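Local coordinates for protein allantoicase (Saccharomyces cerevisiae, PDB 1O59) that hydrolyses allantoate to (S)-ureidoglycolate and urea, a step of allantoin degradation that lets yeast use purines as a secondary nitrogen source, at residues Trp259-Leu264 with His336-Ile341; Ile289-Cys294 with Val310-Lys315; Ile27-Asn32 with Val218-Ser223; Leu210-Asn215 with Arg349-Gly354. All blocks are in the same frame, centred on the assembly; numbering follows the deposited sequence.

Contact 1 (Trp259-Leu264 with His336-Ile341); sequences WAVIQL and HVKLTI
The imidazole of His-336 and the side-chain amide of Gln-263 meet at one end of this strand pair, their planes turned 68° against each other. The ring approaches the amide obliquely: His-336 NE2 comes within 3.0 Å of Gln-263 OE1, but the N-H...O angle of 129° makes this a weak hydrogen bond. OE1 has a stronger partner in the ammonium of Lys-33, so the oxygen is shared between two donors. CG of His-336 stands anti to the carbonyl carbon (chi1 -64°), which swings the ring over the neighbouring strand, with CD2 3.6 Å from Gln-263 CA. A leucine here would probably cost Gln-263 its weak imidazole bond and leave the amide held chiefly by Lys-33. At the far end, Trp-259 touches the other strand mainly through CB, 3.4 Å from Leu-339 O, while its indole leads off toward Lys-221 on the adjoining strand.

Between these ends the backbones run antiparallel. Ala-260 and Leu-339 form one hydrogen-bonded pair, Ile-262 and Val-337 the next; Ile-262 N to Val-337 O is the straightest bond, 2.8 Å long. On the face carrying these four residues, Ile-262 CB packs against Val-337 CG2 at 3.9 Å, and from just past the strand's end Leu-264 CD2 reaches Val-337 CG1 at 4.0 Å. Trp-246 and Ile-350 of the facing sheet cover this side. Two inner strands, apolar on the side turned to a second sheet, are what a beta-sandwich core looks like, consistent with the galactose-binding-domain-like clan to which the allantoicase repeat belongs.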
loop_
_atom_site.group_PDB
_atom_site.type_symbol
_atom_site.label_atom_id
_atom_site.label_comp_id
_atom_site.label_asym_id
_atom_site.label_seq_id
_atom_site.Cartn_x
_atom_site.Cartn_y
_atom_site.Cartn_z
ATOM N N TRP A 259 -3.156 8.840 16.757
ATOM C CA TRP A 259 -2.285 7.706 16.882
ATOM C C TRP A 259 -2.426 6.747 15.726
ATOM O O TRP A 259 -3.443 6.717 15.019
ATOM C CB TRP A 259 -2.530 6.980 18.207
ATOM C CG TRP A 259 -3.976 6.679 18.486
ATOM C CD1 TRP A 259 -4.848 7.398 19.291
ATOM C CD2 TRP A 259 -4.719 5.553 18.005
ATOM N NE1 TRP A 259 -6.077 6.775 19.335
ATOM C CE2 TRP A 259 -6.036 5.648 18.555
ATOM C CE3 TRP A 259 -4.416 4.471 17.155
ATOM C CZ2 TRP A 259 -7.037 4.731 18.258
ATOM C CZ3 TRP A 259 -5.395 3.558 16.877
ATOM C CH2 TRP A 259 -6.704 3.690 17.433
ATOM N N ALA A 260 -1.396 5.932 15.599
ATOM C CA ALA A 260 -1.286 4.956 14.551
ATOM C C ALA A 260 -0.609 3.743 15.141
ATOM O O ALA A 260 0.442 3.868 15.751
ATOM C CB ALA A 260 -0.459 5.528 13.402
ATOM N N VAL A 261 -1.236 2.577 14.985
ATOM C CA VAL A 261 -0.634 1.302 15.377
ATOM C C VAL A 261 -0.007 0.590 14.182
ATOM O O VAL A 261 -0.633 0.396 13.135
ATOM C CB VAL A 261 -1.628 0.347 16.027
ATOM C CG1 VAL A 261 -0.948 -0.973 16.352
ATOM C CG2 VAL A 261 -2.208 0.947 17.301
ATOM N N ILE A 262 1.245 0.165 14.378
ATOM C CA ILE A 262 1.979 -0.511 13.330
ATOM C C ILE A 262 2.418 -1.896 13.764
ATOM O O ILE A 262 3.039 -2.041 14.801
ATOM C CB ILE A 262 3.138 0.381 12.899
ATOM C CG1 ILE A 262 2.564 1.565 12.099
ATOM C CG2 ILE A 262 4.149 -0.382 12.032
ATOM C CD1 ILE A 262 3.120 2.845 12.568
ATOM N N GLN A 263 2.038 -2.919 12.992
ATOM C CA GLN A 263 2.614 -4.229 13.174
ATOM C C GLN A 263 3.960 -4.257 12.473
ATOM O O GLN A 263 4.051 -3.980 11.279
ATOM C CB GLN A 263 1.723 -5.320 12.600
ATOM C CG GLN A 263 2.234 -6.717 12.911
ATOM C CD GLN A 263 1.174 -7.782 12.823
ATOM O OE1 GLN A 263 0.053 -7.572 13.203
ATOM N NE2 GLN A 263 1.544 -8.928 12.346
ATOM N N LEU A 264 4.992 -4.582 13.242
ATOM C CA LEU A 264 6.346 -4.722 12.751
ATOM C C LEU A 264 6.462 -5.964 11.888
ATOM O O LEU A 264 5.661 -6.898 12.005
ATOM C CB LEU A 264 7.322 -4.834 13.923
ATOM C CG LEU A 264 7.360 -3.682 14.948
ATOM C CD1 LEU A 264 8.426 -3.948 16.051
ATOM C CD2 LEU A 264 7.608 -2.338 14.262
ATOM N N HIS A 336 4.296 -4.826 17.905
ATOM C CA HIS A 336 3.604 -3.644 17.408
ATOM C C HIS A 336 4.195 -2.417 18.054
ATOM O O HIS A 336 4.736 -2.500 19.164
ATOM C CB HIS A 336 2.131 -3.719 17.783
ATOM C CG HIS A 336 1.412 -4.853 17.133
ATOM N ND1 HIS A 336 1.600 -6.153 17.514
ATOM C CD2 HIS A 336 0.552 -4.884 16.088
ATOM C CE1 HIS A 336 0.862 -6.941 16.752
ATOM N NE2 HIS A 336 0.218 -6.194 15.874
ATOM N N VAL A 337 4.117 -1.291 17.345
ATOM C CA VAL A 337 4.405 0.013 17.922
ATOM C C VAL A 337 3.208 0.949 17.729
ATOM O O VAL A 337 2.430 0.807 16.803
ATOM C CB VAL A 337 5.711 0.653 17.354
ATOM C CG1 VAL A 337 6.906 -0.239 17.628
ATOM C CG2 VAL A 337 5.608 0.960 15.856
ATOM N N LYS A 338 3.054 1.895 18.643
ATOM C CA LYS A 338 1.991 2.900 18.549
ATOM C C LYS A 338 2.687 4.233 18.530
ATOM O O LYS A 338 3.468 4.529 19.406
ATOM C CB LYS A 338 1.005 2.780 19.743
ATOM C CG LYS A 338 -0.114 3.830 19.795
ATOM C CD LYS A 338 -1.350 3.413 20.712
ATOM C CE LYS A 338 -1.072 3.396 22.199
ATOM N NZ LYS A 338 -1.993 2.476 22.939
ATOM N N LEU A 339 2.417 5.022 17.502
ATOM C CA LEU A 339 2.951 6.370 17.395
ATOM C C LEU A 339 1.801 7.278 17.756
ATOM O O LEU A 339 0.715 7.113 17.247
ATOM C CB LEU A 339 3.451 6.653 15.965
ATOM C CG LEU A 339 3.644 8.137 15.591
ATOM C CD1 LEU A 339 4.774 8.807 16.416
ATOM C CD2 LEU A 339 3.903 8.280 14.064
ATOM N N THR A 340 2.047 8.210 18.660
ATOM C CA THR A 340 1.025 9.095 19.165
ATOM C C THR A 340 1.537 10.474 18.842
ATOM O O THR A 340 2.716 10.777 19.110
ATOM C CB THR A 340 0.832 8.923 20.686
ATOM O OG1 THR A 340 0.373 7.585 21.016
ATOM C CG2 THR A 340 -0.279 9.836 21.216
ATOM N N ILE A 341 0.687 11.271 18.196
ATOM C CA ILE A 341 1.020 12.659 17.844
ATOM C C ILE A 341 0.080 13.563 18.632
ATOM O O ILE A 341 -1.099 13.212 18.849
ATOM C CB ILE A 341 0.958 12.921 16.312
ATOM C CG1 ILE A 341 -0.456 12.761 15.724
ATOM C CG2 ILE A 341 1.927 11.995 15.571
ATOM C CD1 ILE A 341 -0.510 12.983 14.215
#

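Contact 2 (Ile289-Cys294 with Val310-Lys315); sequences ITVEGC and VELVGK
Val-291 O takes two backbone hydrogen bonds at once, from Leu-312 N and from Val-313 N, both 2.8 Å long. One residue facing two in this way is a classic beta bulge, and it shifts the register of the antiparallel pair by one. Val-291 N bonds in turn to Val-313 O, completing the bulge; regular pairing follows only on the Gly-293 side, where Gly-293 and Val-310 exchange a bond each way, the one from Val-310 N to Gly-293 O being nearly straight at 175°.

The apolar contacts lie on the side turned to strands 270-277 and 323-331. Val-291 CB meets Val-313 CB at 3.9 Å, the two side chains crossing at a slant, and Ile-289 CD1 touches Val-313 CG1 at 4.1 Å. Leu-312 CD1 rests against the backbone, 3.5 Å from Gly-293 N, where the glycine has no CB to obstruct it. A serine in place of Leu-312 would probably open a gap over Gly-293 and strip cover from Ile-271 and Ile-274.

Polar residues keep to the other side. Thr-290 CB lies 3.3 Å from Val-313 O, and Glu-292 CB sits 3.2 Å from Val-310 O, while the carboxylate turns to Thr-340 through a weak hydrogen bond. Backbone bonds thus carry the pairing, and the bulge lets two successive hydrophobic residues, Leu-312 and Val-313, both serve the buried side of an outermost strand.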
loop_
_atom_site.group_PDB
_atom_site.type_symbol
_atom_site.label_atom_id
_atom_site.label_comp_id
_atom_site.label_asym_id
_atom_site.label_seq_id
_atom_site.Cartn_x
_atom_site.Cartn_y
_atom_site.Cartn_z
ATOM N N ILE A 289 5.368 14.079 20.352
ATOM C CA ILE A 289 5.079 12.673 20.013
ATOM C C ILE A 289 5.489 11.731 21.149
ATOM O O ILE A 289 6.298 12.066 21.993
ATOM C CB ILE A 289 5.760 12.209 18.652
ATOM C CG1 ILE A 289 7.283 12.157 18.772
ATOM C CG2 ILE A 289 5.349 13.082 17.463
ATOM C CD1 ILE A 289 7.828 10.837 19.222
ATOM N N THR A 290 4.897 10.546 21.142
ATOM C CA THR A 290 5.400 9.419 21.916
ATOM C C THR A 290 5.385 8.184 21.021
ATOM O O THR A 290 4.699 8.158 20.025
ATOM C CB THR A 290 4.551 9.139 23.218
ATOM O OG1 THR A 290 3.208 8.770 22.872
ATOM C CG2 THR A 290 4.404 10.359 24.115
ATOM N N VAL A 291 6.143 7.169 21.394
ATOM C CA VAL A 291 6.092 5.903 20.719
ATOM C C VAL A 291 6.029 4.824 21.796
ATOM O O VAL A 291 6.861 4.815 22.692
ATOM C CB VAL A 291 7.325 5.670 19.836
ATOM C CG1 VAL A 291 7.187 4.351 19.075
ATOM C CG2 VAL A 291 7.543 6.851 18.876
ATOM N N GLU A 292 5.023 3.952 21.727
ATOM C CA GLU A 292 4.942 2.778 22.590
ATOM C C GLU A 292 5.099 1.547 21.761
ATOM O O GLU A 292 4.838 1.570 20.554
ATOM C CB GLU A 292 3.594 2.692 23.275
ATOM C CG GLU A 292 3.305 3.886 24.168
ATOM C CD GLU A 292 2.032 4.579 23.751
ATOM O OE1 GLU A 292 1.013 4.256 24.438
ATOM O OE2 GLU A 292 2.071 5.378 22.720
ATOM N N GLY A 293 5.524 0.482 22.431
ATOM C CA GLY A 293 5.568 -0.845 21.876
ATOM C C GLY A 293 4.702 -1.797 22.671
ATOM O O GLY A 293 4.366 -1.550 23.827
ATOM N N CYS A 294 4.316 -2.895 22.054
ATOM C CA CYS A 294 3.653 -3.923 22.807
ATOM C C CYS A 294 3.820 -5.291 22.177
ATOM O O CYS A 294 4.094 -5.394 20.994
ATOM C CB CYS A 294 2.185 -3.564 22.973
ATOM S SG CYS A 294 1.056 -4.612 22.084
ATOM N N VAL A 310 3.828 -0.429 26.514
ATOM C CA VAL A 310 4.948 0.093 27.295
ATOM C C VAL A 310 5.642 1.193 26.507
ATOM O O VAL A 310 5.621 1.186 25.294
ATOM C CB VAL A 310 5.989 -1.031 27.642
ATOM C CG1 VAL A 310 5.312 -2.173 28.351
ATOM C CG2 VAL A 310 6.721 -1.565 26.392
ATOM N N GLU A 311 6.273 2.128 27.201
ATOM C CA GLU A 311 6.868 3.280 26.546
ATOM C C GLU A 311 8.185 2.945 25.865
ATOM O O GLU A 311 9.023 2.283 26.464
ATOM C CB GLU A 311 7.125 4.365 27.575
ATOM C CG GLU A 311 7.971 5.541 27.087
ATOM C CD GLU A 311 8.022 6.646 28.132
ATOM O OE1 GLU A 311 7.070 7.468 28.178
ATOM O OE2 GLU A 311 8.994 6.679 28.920
ATOM N N LEU A 312 8.365 3.424 24.628
ATOM C CA LEU A 312 9.668 3.378 23.945
ATOM C C LEU A 312 10.236 4.779 23.800
ATOM O O LEU A 312 11.398 5.000 24.081
ATOM C CB LEU A 312 9.557 2.731 22.559
ATOM C CG LEU A 312 9.028 1.306 22.486
ATOM C CD1 LEU A 312 8.737 0.972 21.057
ATOM C CD2 LEU A 312 10.006 0.354 23.095
ATOM N N VAL A 313 9.413 5.707 23.327
ATOM C CA VAL A 313 9.730 7.131 23.375
ATOM C C VAL A 313 8.679 7.889 24.192
ATOM O O VAL A 313 7.481 7.786 23.946
ATOM C CB VAL A 313 9.879 7.745 21.972
ATOM C CG1 VAL A 313 10.214 9.221 22.072
ATOM C CG2 VAL A 313 10.962 7.012 21.183
ATOM N N GLY A 314 9.167 8.599 25.208
ATOM C CA GLY A 314 8.364 9.461 26.049
ATOM C C GLY A 314 8.102 10.766 25.353
ATOM O O GLY A 314 8.584 10.992 24.250
ATOM N N LYS A 315 7.308 11.618 26.002
ATOM C CA LYS A 315 6.794 12.844 25.377
ATOM C C LYS A 315 7.982 13.655 24.894
ATOM O O LYS A 315 8.846 14.003 25.688
ATOM C CB LYS A 315 5.935 13.638 26.370
ATOM C CG LYS A 315 5.133 14.795 25.773
ATOM C CD LYS A 315 4.077 15.274 26.766
ATOM C CE LYS A 315 3.457 16.627 26.376
ATOM N NZ LYS A 315 3.370 17.618 27.527
#

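Contact 3 (Ile27-Asn32 with Val218-Ser223); sequences IIISKN and VALKYS
Helix 21-31 sets its last turn against strand 218-222, an outermost strand of a five-stranded antiparallel sheet, and the contact is made largely by Ile-29 and Leu-220. CG2 of Ile-29 does most of the touching. This methyl, on the branch that points opposite the backbone N, lies 3.6 Å from Leu-220 CD2 and 3.4 Å from Ala-219 O, with Val-218 CG2 a little farther off at 4.2 Å. The two longer side chains slide past each other in opposite directions, and CD2 of Leu-220 also reaches the helix backbone, 3.7 Å from Ile-29 O and 4.0 Å from Ser-30 CA.

Helix and strand run at nearly a right angle, 95°, with their axes 8.4 Å apart. The strand has a classic beta bulge at this point, Leu-220 and Lys-221 both facing Val-261 of the next strand. On another side of the helix, Ile-28 packs on Ile-108 and Val-164, so the helix is wedged between strands of two different sheets.

The helix ends in a wider, pi-type turn, where Asn-32 folds back on Ile-27. Its ND2 bonds to Ile-27 O at 2.6 Å, reaching the oxygen from above the carbonyl plane, and its backbone N adds a weak bond to the same atom.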
loop_
_atom_site.group_PDB
_atom_site.type_symbol
_atom_site.label_atom_id
_atom_site.label_comp_id
_atom_site.label_asym_id
_atom_site.label_seq_id
_atom_site.Cartn_x
_atom_site.Cartn_y
_atom_site.Cartn_z
ATOM N N ILE A 27 -10.180 -7.699 6.468
ATOM C CA ILE A 27 -9.688 -8.960 5.971
ATOM C C ILE A 27 -8.314 -8.765 5.350
ATOM O O ILE A 27 -7.381 -9.519 5.605
ATOM C CB ILE A 27 -10.724 -9.540 4.982
ATOM C CG1 ILE A 27 -11.911 -10.110 5.786
ATOM C CG2 ILE A 27 -10.096 -10.586 4.071
ATOM C CD1 ILE A 27 -13.226 -9.838 5.201
ATOM N N ILE A 28 -8.208 -7.725 4.542
ATOM C CA ILE A 28 -6.961 -7.419 3.822
ATOM C C ILE A 28 -5.815 -7.109 4.784
ATOM O O ILE A 28 -4.750 -7.719 4.726
ATOM C CB ILE A 28 -7.222 -6.253 2.817
ATOM C CG1 ILE A 28 -8.192 -6.718 1.722
ATOM C CG2 ILE A 28 -5.953 -5.749 2.214
ATOM C CD1 ILE A 28 -7.751 -8.008 0.949
ATOM N N ILE A 29 -6.085 -6.209 5.711
ATOM C CA ILE A 29 -5.060 -5.647 6.565
ATOM C C ILE A 29 -4.947 -6.348 7.904
ATOM O O ILE A 29 -3.895 -6.861 8.226
ATOM C CB ILE A 29 -5.336 -4.160 6.766
ATOM C CG1 ILE A 29 -5.282 -3.438 5.426
ATOM C CG2 ILE A 29 -4.315 -3.553 7.704
ATOM C CD1 ILE A 29 -5.989 -2.085 5.431
ATOM N N SER A 30 -6.011 -6.356 8.693
ATOM C CA SER A 30 -5.931 -6.894 10.047
ATOM C C SER A 30 -5.666 -8.379 10.003
ATOM O O SER A 30 -4.866 -8.887 10.788
ATOM C CB SER A 30 -7.219 -6.647 10.876
ATOM O OG SER A 30 -7.727 -5.316 10.751
ATOM N N LYS A 31 -6.346 -9.097 9.112
ATOM C CA LYS A 31 -6.197 -10.555 9.084
ATOM C C LYS A 31 -5.000 -10.979 8.250
ATOM O O LYS A 31 -4.198 -11.800 8.678
ATOM C CB LYS A 31 -7.456 -11.237 8.574
ATOM C CG LYS A 31 -8.620 -11.140 9.537
ATOM C CD LYS A 31 -9.732 -12.132 9.185
ATOM C CE LYS A 31 -11.104 -11.567 9.530
ATOM N NZ LYS A 31 -12.126 -12.638 9.678
ATOM N N ASN A 32 -4.865 -10.420 7.059
ATOM C CA ASN A 32 -3.865 -10.927 6.144
ATOM C C ASN A 32 -2.610 -10.066 6.096
ATOM O O ASN A 32 -1.681 -10.406 5.384
ATOM C CB ASN A 32 -4.466 -11.123 4.735
ATOM C CG ASN A 32 -5.466 -12.273 4.669
ATOM O OD1 ASN A 32 -5.098 -13.439 4.472
ATOM N ND2 ASN A 32 -6.733 -11.945 4.826
ATOM N N VAL A 218 3.145 -3.341 8.533
ATOM C CA VAL A 218 1.833 -2.951 8.044
ATOM C C VAL A 218 1.121 -2.054 9.089
ATOM O O VAL A 218 1.142 -2.326 10.285
ATOM C CB VAL A 218 0.995 -4.214 7.636
ATOM C CG1 VAL A 218 0.592 -4.989 8.817
ATOM C CG2 VAL A 218 -0.241 -3.844 6.872
ATOM N N ALA A 219 0.535 -0.951 8.617
ATOM C CA ALA A 219 -0.225 -0.047 9.466
ATOM C C ALA A 219 -1.610 -0.649 9.699
ATOM O O ALA A 219 -2.335 -0.939 8.758
ATOM C CB ALA A 219 -0.338 1.325 8.806
ATOM N N LEU A 220 -1.964 -0.826 10.959
ATOM C CA LEU A 220 -3.145 -1.571 11.322
ATOM C C LEU A 220 -4.354 -0.744 11.700
ATOM O O LEU A 220 -5.459 -1.090 11.304
ATOM C CB LEU A 220 -2.830 -2.539 12.480
ATOM C CG LEU A 220 -2.103 -3.807 12.032
ATOM C CD1 LEU A 220 -2.021 -4.742 13.194
ATOM C CD2 LEU A 220 -2.783 -4.495 10.837
ATOM N N LYS A 221 -4.161 0.288 12.510
ATOM C CA LYS A 221 -5.267 1.022 13.128
ATOM C C LYS A 221 -4.837 2.442 13.356
ATOM O O LYS A 221 -3.666 2.706 13.558
ATOM C CB LYS A 221 -5.702 0.386 14.455
ATOM C CG LYS A 221 -6.640 -0.803 14.263
ATOM C CD LYS A 221 -7.764 -0.940 15.329
ATOM C CE LYS A 221 -8.904 -1.898 14.799
ATOM N NZ LYS A 221 -10.169 -2.000 15.644
ATOM N N TYR A 222 -5.793 3.355 13.298
ATOM C CA TYR A 222 -5.492 4.780 13.383
ATOM C C TYR A 222 -6.665 5.503 14.011
ATOM O O TYR A 222 -7.795 5.070 13.909
ATOM C CB TYR A 222 -5.167 5.374 11.991
ATOM C CG TYR A 222 -6.241 5.120 10.943
ATOM C CD1 TYR A 222 -7.333 5.959 10.806
ATOM C CD2 TYR A 222 -6.159 4.031 10.104
ATOM C CE1 TYR A 222 -8.344 5.696 9.854
ATOM C CE2 TYR A 222 -7.123 3.782 9.143
ATOM C CZ TYR A 222 -8.226 4.601 9.019
ATOM O OH TYR A 222 -9.197 4.275 8.080
ATOM N N SER A 223 -6.363 6.621 14.647
ATOM C CA SER A 223 -7.381 7.518 15.144
ATOM C C SER A 223 -8.153 8.204 13.979
ATOM O O SER A 223 -9.361 8.186 13.941
ATOM C CB SER A 223 -6.716 8.544 16.061
ATOM O OG SER A 223 -5.601 9.147 15.423
#

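Contact 4 (Leu210-Asn215 with Arg349-Gly354); sequences LAYVCN and RIRVWG
Leu-210 N donates to Val-352 O across 2.8 Å, the one hydrogen bond directly joining the two segments; the N-H...O angle is 146° and the donor is tilted 24° from the carbonyl plane. Asp-209 braces the same spot from just before the loop, its OD1 accepting from both Val-352 N and Ala-211 N.

Apolar contact follows on from that bond. Ala-211 CB meets Val-352 CG2 at 3.7 Å, a methyl that stands anti to the carbonyl carbon of its own residue and so comes to lie beside the alanine. Leu-210 lies along the strand's end instead, CB 3.5 Å from Val-352 O and CD1 4.0 Å from Gly-354 C.

The flat groups meet more loosely. Tyr-212 and Arg-351 lie side by side, pointing the same way, with ring and guanidinium planes 82° apart and Tyr-212 CD1 4.1 Å from Arg-351 NH1. NH1 also donates to Leu-235 O, its stronger polar partner. Arg-349 CG lies 3.6 Å above one face of the Arg-351 guanidinium, offset toward its rim, and Cys-214 N sits over one face of the tyrosine ring near its rim.

Strand 346-354 belongs to one sheet, and the loop of 210-215 leads from a short strand of that sheet, 208-209, to strand 218-222 of the other: a crossing between the two sheets of a beta-sandwich.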
loop_
_atom_site.group_PDB
_atom_site.type_symbol
_atom_site.label_atom_id
_atom_site.label_comp_id
_atom_site.label_asym_id
_atom_site.label_seq_id
_atom_site.Cartn_x
_atom_site.Cartn_y
_atom_site.Cartn_z
ATOM N N LEU A 210 12.414 -2.552 11.161
ATOM C CA LEU A 210 11.355 -3.473 11.493
ATOM C C LEU A 210 10.009 -2.915 11.109
ATOM O O LEU A 210 9.058 -3.669 10.970
ATOM C CB LEU A 210 11.365 -3.782 12.999
ATOM C CG LEU A 210 12.645 -4.461 13.490
ATOM C CD1 LEU A 210 12.706 -4.463 14.992
ATOM C CD2 LEU A 210 12.771 -5.883 12.923
ATOM N N ALA A 211 9.935 -1.599 10.937
ATOM C CA ALA A 211 8.691 -0.927 10.571
ATOM C C ALA A 211 8.554 -0.621 9.081
ATOM O O ALA A 211 7.557 -0.032 8.647
ATOM C CB ALA A 211 8.577 0.345 11.367
ATOM N N TYR A 212 9.534 -1.019 8.283
ATOM C CA TYR A 212 9.493 -0.749 6.842
ATOM C C TYR A 212 8.522 -1.686 6.111
ATOM O O TYR A 212 8.461 -2.889 6.388
ATOM C CB TYR A 212 10.906 -0.939 6.288
ATOM C CG TYR A 212 11.211 -0.455 4.909
ATOM C CD1 TYR A 212 10.680 0.731 4.413
ATOM C CD2 TYR A 212 12.121 -1.157 4.113
ATOM C CE1 TYR A 212 11.048 1.197 3.140
ATOM C CE2 TYR A 212 12.479 -0.717 2.861
ATOM C CZ TYR A 212 11.950 0.468 2.380
ATOM O OH TYR A 212 12.299 0.886 1.118
ATOM N N VAL A 213 7.826 -1.144 5.128
ATOM C CA VAL A 213 6.838 -1.895 4.423
ATOM C C VAL A 213 7.437 -3.103 3.694
ATOM O O VAL A 213 6.805 -4.183 3.646
ATOM C CB VAL A 213 5.978 -0.994 3.452
ATOM C CG1 VAL A 213 6.796 -0.393 2.307
ATOM C CG2 VAL A 213 4.786 -1.809 2.895
ATOM N N CYS A 214 8.639 -2.928 3.146
ATOM C CA CYS A 214 9.305 -4.004 2.439
ATOM C C CYS A 214 9.832 -5.086 3.356
ATOM O O CYS A 214 10.298 -6.112 2.884
ATOM C CB CYS A 214 10.494 -3.484 1.657
ATOM S SG CYS A 214 10.082 -2.185 0.494
ATOM N N ASN A 215 9.784 -4.843 4.656
ATOM C CA ASN A 215 10.161 -5.858 5.607
ATOM C C ASN A 215 8.961 -6.540 6.264
ATOM O O ASN A 215 9.113 -7.243 7.234
ATOM C CB ASN A 215 11.109 -5.253 6.662
ATOM C CG ASN A 215 12.492 -4.976 6.111
ATOM O OD1 ASN A 215 12.940 -5.648 5.184
ATOM N ND2 ASN A 215 13.176 -3.990 6.686
ATOM N N ARG A 349 7.162 9.729 8.087
ATOM C CA ARG A 349 7.620 8.367 8.268
ATOM C C ARG A 349 7.908 8.052 9.703
ATOM O O ARG A 349 8.180 8.954 10.523
ATOM C CB ARG A 349 8.896 8.117 7.478
ATOM C CG ARG A 349 8.788 8.356 5.971
ATOM C CD ARG A 349 8.019 7.308 5.192
ATOM N NE ARG A 349 8.103 7.623 3.775
ATOM C CZ ARG A 349 7.202 8.272 3.081
ATOM N NH1 ARG A 349 6.085 8.695 3.620
ATOM N NH2 ARG A 349 7.441 8.547 1.825
ATOM N N ILE A 350 7.818 6.753 10.002
ATOM C CA ILE A 350 8.430 6.191 11.207
ATOM C C ILE A 350 9.305 4.966 10.887
ATOM O O ILE A 350 8.973 4.099 10.061
ATOM C CB ILE A 350 7.387 5.908 12.336
ATOM C CG1 ILE A 350 8.131 5.501 13.627
ATOM C CG2 ILE A 350 6.369 4.826 11.938
ATOM C CD1 ILE A 350 7.244 5.448 14.843
ATOM N N ARG A 351 10.469 4.960 11.519
ATOM C CA ARG A 351 11.478 3.952 11.276
ATOM C C ARG A 351 11.789 3.397 12.614
ATOM O O ARG A 351 11.966 4.163 13.547
ATOM C CB ARG A 351 12.772 4.530 10.675
ATOM C CG ARG A 351 12.577 5.513 9.565
ATOM C CD ARG A 351 11.770 4.967 8.436
ATOM N NE ARG A 351 11.930 5.734 7.227
ATOM C CZ ARG A 351 11.296 5.490 6.093
ATOM N NH1 ARG A 351 10.428 4.483 6.008
ATOM N NH2 ARG A 351 11.542 6.265 5.033
ATOM N N VAL A 352 11.852 2.079 12.698
ATOM C CA VAL A 352 12.182 1.377 13.924
ATOM C C VAL A 352 13.315 0.426 13.602
ATOM O O VAL A 352 13.100 -0.710 13.151
ATOM C CB VAL A 352 10.964 0.606 14.471
ATOM C CG1 VAL A 352 11.298 -0.062 15.767
ATOM C CG2 VAL A 352 9.771 1.562 14.649
ATOM N N TRP A 353 14.529 0.909 13.821
ATOM C CA TRP A 353 15.717 0.113 13.561
ATOM C C TRP A 353 16.099 -0.802 14.734
ATOM O O TRP A 353 16.210 -0.370 15.871
ATOM C CB TRP A 353 16.878 1.013 13.220
ATOM C CG TRP A 353 16.780 1.636 11.865
ATOM C CD1 TRP A 353 16.288 2.854 11.566
ATOM C CD2 TRP A 353 17.249 1.076 10.632
ATOM N NE1 TRP A 353 16.392 3.091 10.217
ATOM C CE2 TRP A 353 17.002 2.017 9.625
ATOM C CE3 TRP A 353 17.856 -0.124 10.282
ATOM C CZ2 TRP A 353 17.319 1.789 8.298
ATOM C CZ3 TRP A 353 18.167 -0.353 8.962
ATOM C CH2 TRP A 353 17.908 0.602 7.989
ATOM N N GLY A 354 16.309 -2.070 14.411
ATOM C CA GLY A 354 16.603 -3.096 15.383
ATOM C C GLY A 354 16.645 -4.438 14.692
ATOM O O GLY A 354 16.811 -4.519 13.482
#

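Contacts 1, 2 and 3 all reach one five-stranded antiparallel sheet, ordered 218-222, 258-263, 336-342, 288-294, 309-317. Contact 1 joins its second and third strands, contact 2 its fourth and fifth, and contact 3 brings helix 21-31 to the first. Contacts 1 and 2 have centres about 9 Å apart and are joined by a backbone hydrogen bond from Lys-338 N to Glu-292 O; contacts 2 and 3, toward opposite margins, have centres about 20 Å apart. Contact 4 involves the facing sheet, where Ile-350 packs under contacts 1 and 2. Along the chain, contact 2 nests inside contact 1 and contact 1 inside contact 4, whereas contacts 3 and 4 interleave, so the sandwich is closed by its C-terminal strand and met by an N-terminal helix.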